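Local coordinates for protein apicoplast TIC22, putative (Plasmodium falciparum 3D7, PDB 4E6Z) that probably acts as a chaperone needed for importing proteins into the apicoplast, the relict plastid of the malaria parasite, at residues Y90-N95 with M122-N127; I130-M135 with D268-G273. All blocks are in the same frame, centred on the assembly; numbering follows the deposited sequence.

Contact 1: Y90-N95 with M122-N127; sequences YIFQEN and MKYNGN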
ATOM      1  N   TYR A  90      -1.787  -1.952  18.480  1.00 42.90           N
ATOM      2  CA  TYR A  90      -1.019  -1.292  19.521  1.00 37.92           C
ATOM      3  C   TYR A  90      -0.885   0.197  19.233  1.00 42.59           C
ATOM      4  O   TYR A  90      -0.467   0.594  18.149  1.00 46.45           O
ATOM      5  CB  TYR A  90       0.352  -1.946  19.659  1.00 40.35           C
ATOM      6  CG  TYR A  90       0.258  -3.323  20.265  1.00 46.06           C
ATOM      7  CD1 TYR A  90       0.257  -3.494  21.646  1.00 46.07           C
ATOM      8  CD2 TYR A  90       0.134  -4.449  19.464  1.00 48.68           C
ATOM      9  CE1 TYR A  90       0.147  -4.758  22.212  1.00 52.75           C
ATOM     10  CE2 TYR A  90       0.034  -5.715  20.020  1.00 49.50           C
ATOM     11  CZ  TYR A  90       0.036  -5.864  21.391  1.00 49.72           C
ATOM     12  OH  TYR A  90      -0.064  -7.122  21.938  1.00 50.43           O
ATOM     13  N   ILE A  91      -1.262   1.021  20.202  1.00 57.77           N
ATOM     14  CA  ILE A  91      -1.196   2.465  20.040  1.00 59.75           C
ATOM     15  C   ILE A  91       0.116   2.999  20.589  1.00 63.55           C
ATOM     16  O   ILE A  91       0.569   2.577  21.650  1.00 65.55           O
ATOM     17  CB  ILE A  91      -2.346   3.165  20.776  1.00 69.07           C
ATOM     18  CG1 ILE A  91      -3.696   2.640  20.283  1.00 73.31           C
ATOM     19  CG2 ILE A  91      -2.251   4.667  20.583  1.00 68.64           C
ATOM     20  CD1 ILE A  91      -4.873   3.149  21.086  1.00 81.83           C
ATOM     21  N   PHE A  92       0.721   3.930  19.862  1.00 59.26           N
ATOM     22  CA  PHE A  92       1.951   4.566  20.316  1.00 65.03           C
ATOM     23  C   PHE A  92       1.762   6.067  20.424  1.00 74.39           C
ATOM     24  O   PHE A  92       1.037   6.670  19.636  1.00 75.10           O
ATOM     25  CB  PHE A  92       3.115   4.229  19.381  1.00 57.93           C
ATOM     26  CG  PHE A  92       3.473   2.776  19.381  1.00 54.90           C
ATOM     27  CD1 PHE A  92       4.352   2.266  20.322  1.00 54.70           C
ATOM     28  CD2 PHE A  92       2.909   1.912  18.459  1.00 48.73           C
ATOM     29  CE1 PHE A  92       4.672   0.926  20.336  1.00 54.68           C
ATOM     30  CE2 PHE A  92       3.228   0.574  18.468  1.00 53.13           C
ATOM     31  CZ  PHE A  92       4.106   0.078  19.412  1.00 46.19           C
ATOM     32  N   GLN A  93       2.404   6.662  21.420  1.00 89.00           N
ATOM     33  CA  GLN A  93       2.311   8.096  21.622  1.00 94.52           C
ATOM     34  C   GLN A  93       3.301   8.811  20.715  1.00 93.98           C
ATOM     35  O   GLN A  93       4.513   8.719  20.910  1.00 92.21           O
ATOM     36  CB  GLN A  93       2.581   8.450  23.086  1.00 98.31           C
ATOM     37  CG  GLN A  93       1.597   9.452  23.669  1.00104.44           C
ATOM     38  CD  GLN A  93       0.179   8.919  23.698  1.00112.61           C
ATOM     39  OE1 GLN A  93      -0.766   9.610  23.313  1.00115.93           O
ATOM     40  NE2 GLN A  93       0.021   7.678  24.149  1.00114.28           N
ATOM     41  N   GLU A  94       2.782   9.499  19.704  1.00102.97           N
ATOM     42  CA  GLU A  94       3.614  10.362  18.878  1.00113.02           C
ATOM     43  C   GLU A  94       3.321  11.820  19.212  1.00126.32           C
ATOM     44  O   GLU A  94       2.433  12.443  18.630  1.00124.32           O
ATOM     45  CB  GLU A  94       3.420  10.077  17.387  1.00111.25           C
ATOM     46  CG  GLU A  94       4.126   8.814  16.915  1.00110.34           C
ATOM     47  CD  GLU A  94       4.515   8.874  15.450  1.00116.64           C
ATOM     48  OE1 GLU A  94       5.572   8.312  15.092  1.00117.22           O
ATOM     49  OE2 GLU A  94       3.771   9.489  14.657  1.00120.32           O
ATOM     50  N   ASN A  95       4.085  12.332  20.172  1.00139.84           N
ATOM     51  CA  ASN A  95       3.925  13.676  20.723  1.00150.86           C
ATOM     52  C   ASN A  95       3.067  14.633  19.901  1.00149.91           C
ATOM     53  O   ASN A  95       3.512  15.175  18.888  1.00145.90           O
ATOM     54  CB  ASN A  95       5.300  14.288  20.985  1.00158.33           C
ATOM     55  CG  ASN A  95       6.218  13.344  21.730  1.00161.17           C
ATOM     56  OD1 ASN A  95       5.787  12.624  22.630  1.00161.95           O
ATOM     57  ND2 ASN A  95       7.491  13.333  21.352  1.00162.01           N
HETATM   58  N   MSE A 122       9.237  -9.265  26.993  1.00 74.68           N
HETATM   59  CA  MSE A 122       8.388  -9.563  28.138  1.00 82.25           C
HETATM   60  C   MSE A 122       6.941  -9.182  27.853  1.00 79.10           C
HETATM   61  O   MSE A 122       6.011  -9.942  28.142  1.00 75.09           O
HETATM   62  CB  MSE A 122       8.894  -8.825  29.383  1.00 84.17           C
HETATM   63  CG  MSE A 122      10.205  -9.363  29.928  1.00 94.54           C
HETATM   64 SE   MSE A 122       9.987 -11.127  30.728  1.00210.44          SE
HETATM   65  CE  MSE A 122      11.852 -11.695  30.722  1.00144.86           C
ATOM     66  N   LYS A 123       6.756  -7.999  27.279  1.00 67.75           N
ATOM     67  CA  LYS A 123       5.416  -7.480  27.027  1.00 69.34           C
ATOM     68  C   LYS A 123       4.759  -8.074  25.787  1.00 63.29           C
ATOM     69  O   LYS A 123       3.537  -8.212  25.734  1.00 70.15           O
ATOM     70  CB  LYS A 123       5.451  -5.955  26.900  1.00 65.32           C
ATOM     71  CG  LYS A 123       4.105  -5.329  26.595  1.00 64.15           C
ATOM     72  CD  LYS A 123       4.239  -3.833  26.393  1.00 73.17           C
ATOM     73  CE  LYS A 123       2.890  -3.188  26.127  1.00 78.76           C
ATOM     74  NZ  LYS A 123       3.040  -1.731  25.852  1.00 83.90           N
ATOM     75  N   TYR A 124       5.565  -8.432  24.793  1.00 63.72           N
ATOM     76  CA  TYR A 124       5.024  -8.726  23.467  1.00 60.40           C
ATOM     77  C   TYR A 124       5.123 -10.178  23.004  1.00 70.13           C
ATOM     78  O   TYR A 124       4.425 -10.575  22.073  1.00 65.17           O
ATOM     79  CB  TYR A 124       5.649  -7.798  22.417  1.00 57.29           C
ATOM     80  CG  TYR A 124       5.251  -6.350  22.577  1.00 64.03           C
ATOM     81  CD1 TYR A 124       3.927  -5.956  22.431  1.00 66.69           C
ATOM     82  CD2 TYR A 124       6.196  -5.380  22.876  1.00 60.77           C
ATOM     83  CE1 TYR A 124       3.557  -4.636  22.579  1.00 65.98           C
ATOM     84  CE2 TYR A 124       5.837  -4.055  23.020  1.00 60.23           C
ATOM     85  CZ  TYR A 124       4.515  -3.690  22.875  1.00 66.63           C
ATOM     86  OH  TYR A 124       4.150  -2.372  23.019  1.00 73.67           O
ATOM     87  N   ASN A 125       5.983 -10.970  23.633  1.00 72.85           N
ATOM     88  CA  ASN A 125       6.137 -12.356  23.198  1.00 76.81           C
ATOM     89  C   ASN A 125       4.865 -13.178  23.381  1.00 75.04           C
ATOM     90  O   ASN A 125       4.238 -13.139  24.438  1.00 71.53           O
ATOM     91  CB  ASN A 125       7.332 -13.029  23.874  1.00 75.89           C
ATOM     92  CG  ASN A 125       8.503 -13.216  22.926  1.00 87.62           C
ATOM     93  OD1 ASN A 125       8.357 -13.789  21.843  1.00 88.71           O
ATOM     94  ND2 ASN A 125       9.672 -12.730  23.325  1.00 96.80           N
ATOM     95  N   GLY A 126       4.485 -13.903  22.332  1.00 45.69           N
ATOM     96  CA  GLY A 126       3.289 -14.728  22.351  1.00 41.72           C
ATOM     97  C   GLY A 126       1.995 -13.934  22.322  1.00 50.87           C
ATOM     98  O   GLY A 126       0.906 -14.510  22.327  1.00 57.44           O
ATOM     99  N   ASN A 127       2.113 -12.610  22.273  1.00 53.55           N
ATOM    100  CA  ASN A 127       0.952 -11.728  22.339  1.00 51.95           C
ATOM    101  C   ASN A 127       0.739 -10.872  21.091  1.00 48.27           C
ATOM    102  O   ASN A 127      -0.133 -10.006  21.080  1.00 52.68           O
ATOM    103  CB  ASN A 127       1.057 -10.805  23.554  1.00 63.55           C
ATOM    104  CG  ASN A 127       1.274 -11.563  24.846  1.00 80.48           C
ATOM    105  OD1 ASN A 127       0.658 -12.604  25.081  1.00 85.78           O
ATOM    106  ND2 ASN A 127       2.153 -11.041  25.696  1.00 79.82           N
TER
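Tyr-90 and Tyr-124 meet where two backbones stay well apart, their CA atoms 10.4 Å from each other, so the long side chain of Tyr-90 has to bridge the gap. Tyr-90 lies on the chain leading into strand 92-94; Tyr-124 ends the short helix 121-124 and starts a type II beta turn to Asn-127, with Gly-126 at positive phi. The two tyrosines reach past each other in opposite directions and form a T-shaped stack: the edge of Tyr-124 points at the face of Tyr-90, planes at 81° and centroids 5.1 Å apart, with CE1 of Tyr-124 3.4 Å from CE1 of Tyr-90. Beyond the stack, Tyr-90 OH donates a hydrogen bond to Asn-127 O (3.0 Å), approaching from above the carbonyl plane. Asn-127 ND2 in turn bonds Lys-123 O at 3.1 Å, tying the turn back to the helix. Lys-123, fully extended, lays CD over the rim of one face of Tyr-124, and its NZ bonds Tyr-124 OH, which steadies the hydroxyl end of the ring. Phe-92 CE1 lies 4.3 Å from Tyr-124 OH, a looser touch. Helix 106-119 backs the group, its Met-116 touching both Phe-92 and Tyr-124, while Phe-92 pairs through its backbone with Val-99 of strand 97-103.

Contact 2: I130-M135 with D268-G273; sequences IHNITM and DKLNIG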
ATOM      1  N   ILE A 130       0.366 -10.416  12.945  1.00 47.96           N
ATOM      2  CA  ILE A 130       0.068  -9.521  11.841  1.00 39.02           C
ATOM      3  C   ILE A 130      -1.397  -9.699  11.481  1.00 42.06           C
ATOM      4  O   ILE A 130      -1.880 -10.822  11.356  1.00 38.82           O
ATOM      5  CB  ILE A 130       0.928  -9.849  10.607  1.00 36.48           C
ATOM      6  CG1 ILE A 130       2.416  -9.850  10.975  1.00 42.07           C
ATOM      7  CG2 ILE A 130       0.627  -8.878   9.459  1.00 31.50           C
ATOM      8  CD1 ILE A 130       2.950  -8.503  11.402  1.00 41.29           C
ATOM      9  N   HIS A 131      -2.106  -8.590  11.327  1.00 39.75           N
ATOM     10  CA  HIS A 131      -3.510  -8.638  10.951  1.00 38.39           C
ATOM     11  C   HIS A 131      -3.752  -7.832   9.677  1.00 42.81           C
ATOM     12  O   HIS A 131      -3.172  -6.764   9.485  1.00 40.93           O
ATOM     13  CB  HIS A 131      -4.380  -8.119  12.091  1.00 38.13           C
ATOM     14  CG  HIS A 131      -5.843  -8.160  11.795  1.00 41.97           C
ATOM     15  ND1 HIS A 131      -6.509  -9.329  11.487  1.00 49.36           N
ATOM     16  CD2 HIS A 131      -6.779  -7.181  11.770  1.00 49.30           C
ATOM     17  CE1 HIS A 131      -7.782  -9.064  11.270  1.00 52.33           C
ATOM     18  NE2 HIS A 131      -7.974  -7.766  11.438  1.00 52.34           N
ATOM     19  N   ASN A 132      -4.612  -8.345   8.806  1.00 43.81           N
ATOM     20  CA  ASN A 132      -4.843  -7.691   7.525  1.00 44.73           C
ATOM     21  C   ASN A 132      -6.193  -6.991   7.423  1.00 40.51           C
ATOM     22  O   ASN A 132      -7.220  -7.534   7.819  1.00 44.22           O
ATOM     23  CB  ASN A 132      -4.677  -8.688   6.374  1.00 50.26           C
ATOM     24  CG  ASN A 132      -5.669  -9.833   6.449  1.00 60.88           C
ATOM     25  OD1 ASN A 132      -5.630 -10.649   7.370  1.00 70.14           O
ATOM     26  ND2 ASN A 132      -6.571  -9.896   5.477  1.00 60.44           N
ATOM     27  N   ILE A 133      -6.167  -5.767   6.907  1.00 42.57           N
ATOM     28  CA  ILE A 133      -7.372  -5.072   6.474  1.00 40.27           C
ATOM     29  C   ILE A 133      -7.171  -4.681   5.006  1.00 44.97           C
ATOM     30  O   ILE A 133      -6.274  -5.204   4.345  1.00 47.74           O
ATOM     31  CB  ILE A 133      -7.648  -3.823   7.333  1.00 39.98           C
ATOM     32  CG1 ILE A 133      -6.518  -2.805   7.170  1.00 42.37           C
ATOM     33  CG2 ILE A 133      -7.802  -4.211   8.803  1.00 43.20           C
ATOM     34  CD1 ILE A 133      -6.788  -1.471   7.824  1.00 39.01           C
ATOM     35  N   THR A 134      -7.996  -3.773   4.495  1.00 48.05           N
ATOM     36  CA  THR A 134      -7.827  -3.301   3.123  1.00 44.79           C
ATOM     37  C   THR A 134      -7.610  -1.793   3.074  1.00 47.26           C
ATOM     38  O   THR A 134      -7.850  -1.088   4.058  1.00 44.72           O
ATOM     39  CB  THR A 134      -9.041  -3.649   2.245  1.00 47.60           C
ATOM     40  OG1 THR A 134     -10.146  -2.808   2.596  1.00 52.50           O
ATOM     41  CG2 THR A 134      -9.425  -5.104   2.424  1.00 48.10           C
HETATM   42  N   MSE A 135      -7.157  -1.306   1.920  1.00 43.57           N
HETATM   43  CA  MSE A 135      -6.977   0.125   1.706  1.00 45.74           C
HETATM   44  C   MSE A 135      -8.302   0.857   1.825  1.00 46.98           C
HETATM   45  O   MSE A 135      -8.341   2.021   2.219  1.00 57.14           O
HETATM   46  CB  MSE A 135      -6.361   0.399   0.334  1.00 56.52           C
HETATM   47  CG  MSE A 135      -4.890   0.777   0.380  1.00 68.58           C
HETATM   48 SE   MSE A 135      -4.528   2.295   1.561  1.00 58.27          SE
HETATM   49  CE  MSE A 135      -5.864   3.539   0.883  1.00 74.77           C
ATOM     50  N   ASP A 268      -2.236 -15.582   2.134  1.00 64.75           N
ATOM     51  CA  ASP A 268      -2.314 -17.034   2.245  1.00 68.26           C
ATOM     52  C   ASP A 268      -1.643 -17.510   3.529  1.00 73.74           C
ATOM     53  O   ASP A 268      -2.128 -18.430   4.182  1.00 78.09           O
ATOM     54  CB  ASP A 268      -1.668 -17.716   1.037  1.00 75.52           C
ATOM     55  CG  ASP A 268      -2.443 -17.494  -0.247  1.00 82.73           C
ATOM     56  OD1 ASP A 268      -3.593 -17.008  -0.176  1.00 79.53           O
ATOM     57  OD2 ASP A 268      -1.903 -17.810  -1.330  1.00 88.78           O
ATOM     58  N   LYS A 269      -0.530 -16.876   3.888  1.00 72.29           N
ATOM     59  CA  LYS A 269       0.218 -17.255   5.086  1.00 73.98           C
ATOM     60  C   LYS A 269      -0.568 -17.005   6.371  1.00 68.63           C
ATOM     61  O   LYS A 269      -0.591 -17.845   7.269  1.00 72.02           O
ATOM     62  CB  LYS A 269       1.555 -16.513   5.152  1.00 79.54           C
ATOM     63  CG  LYS A 269       2.282 -16.689   6.478  1.00 79.28           C
ATOM     64  CD  LYS A 269       3.585 -15.912   6.525  1.00 73.36           C
ATOM     65  CE  LYS A 269       4.246 -16.044   7.892  1.00 80.23           C
ATOM     66  NZ  LYS A 269       5.559 -15.342   7.957  1.00 83.22           N
ATOM     67  N   LEU A 270      -1.204 -15.843   6.453  1.00 64.64           N
ATOM     68  CA  LEU A 270      -1.961 -15.461   7.638  1.00 62.50           C
ATOM     69  C   LEU A 270      -3.117 -16.414   7.918  1.00 77.00           C
ATOM     70  O   LEU A 270      -3.447 -16.680   9.073  1.00 84.64           O
ATOM     71  CB  LEU A 270      -2.491 -14.035   7.491  1.00 54.35           C
ATOM     72  CG  LEU A 270      -1.435 -12.929   7.498  1.00 52.52           C
ATOM     73  CD1 LEU A 270      -2.088 -11.562   7.377  1.00 45.43           C
ATOM     74  CD2 LEU A 270      -0.592 -13.012   8.764  1.00 56.35           C
ATOM     75  N   ASN A 271      -3.725 -16.926   6.855  1.00 82.45           N
ATOM     76  CA  ASN A 271      -4.918 -17.752   6.981  1.00 89.91           C
ATOM     77  C   ASN A 271      -4.628 -19.248   6.886  1.00 87.64           C
ATOM     78  O   ASN A 271      -5.426 -20.071   7.331  1.00 92.04           O
ATOM     79  CB  ASN A 271      -5.959 -17.329   5.943  1.00102.56           C
ATOM     80  CG  ASN A 271      -6.270 -15.841   6.003  1.00107.45           C
ATOM     81  OD1 ASN A 271      -6.008 -15.180   7.009  1.00104.99           O
ATOM     82  ND2 ASN A 271      -6.828 -15.308   4.922  1.00110.42           N
ATOM     83  N   ILE A 272      -3.484 -19.594   6.305  1.00 84.07           N
ATOM     84  CA  ILE A 272      -3.027 -20.981   6.267  1.00 86.15           C
ATOM     85  C   ILE A 272      -2.212 -21.295   7.523  1.00 97.32           C
ATOM     86  O   ILE A 272      -1.982 -22.457   7.858  1.00100.15           O
ATOM     87  CB  ILE A 272      -2.198 -21.271   4.993  1.00 83.95           C
ATOM     88  CG1 ILE A 272      -3.124 -21.576   3.815  1.00 85.57           C
ATOM     89  CG2 ILE A 272      -1.245 -22.434   5.209  1.00 83.43           C
ATOM     90  CD1 ILE A 272      -2.393 -21.874   2.522  1.00 86.07           C
ATOM     91  N   GLY A 273      -1.795 -20.245   8.224  1.00103.90           N
ATOM     92  CA  GLY A 273      -1.019 -20.396   9.440  1.00109.79           C
ATOM     93  C   GLY A 273      -1.813 -20.088  10.696  1.00117.52           C
ATOM     94  O   GLY A 273      -1.256 -19.635  11.696  1.00118.02           O
TER
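The last turn of the C-terminal helix 261-272 rests against strand 129-134, one half of an antiparallel two-stranded sheet whose other strand is 78-83. Within 268-273 the contact falls to Leu-270, whose CA lies 7.6 Å from Ile-130 CA. Its CG stands beside the backbone N (chi1 -68°), and the two methyls at the end of the side chain divide between two strand residues. Leu-270 CD2 comes up against Ile-130, 3.6 Å from Ile-130 O and 4.0 Å from Ile-130 CB; the rest of that isoleucine side chain leads away, to Ala-109 and Leu-113 of helix 106-119. Leu-270 CD1 lies alongside Asn-132, 4.0 Å from Asn-132 CB and 3.7 Å from Asn-132 OD1. The asparagine and leucine side chains pass each other in opposite directions. Elsewhere on the helix, Lys-269 makes a salt bridge with Glu-110, while Tyr-266 touches Ile-130 and Leu-267 touches Asn-132. No hydrogen bond crosses between 130-135 and 268-273: the leucine methyls meet a carbonyl oxygen and an amide oxygen as well as carbon, so the pairing of these two segments rests on van der Waals contact and shape.

Overall arrangement
The two contacts follow one another along the chain, contact 1 closing just before contact 2 opens, and their centres lie 20 Å apart. Helix 121-124 is followed, after a tight turn, by strand 129-134, so one continuous piece of chain serves both, and helix 106-119 touches side chains from each. Contact 1 is the more peripheral, about 23 Å from the centre of the chain against 14 Å for contact 2, yet it includes a buried tyrosine; contact 2 is a surface contact with no buried residue among those that touch. Their chemistry differs too: contact 1 combines aromatic stacking with hydrogen bonding, while contact 2 relies on a leucine set against a strand and joins parts distant in sequence.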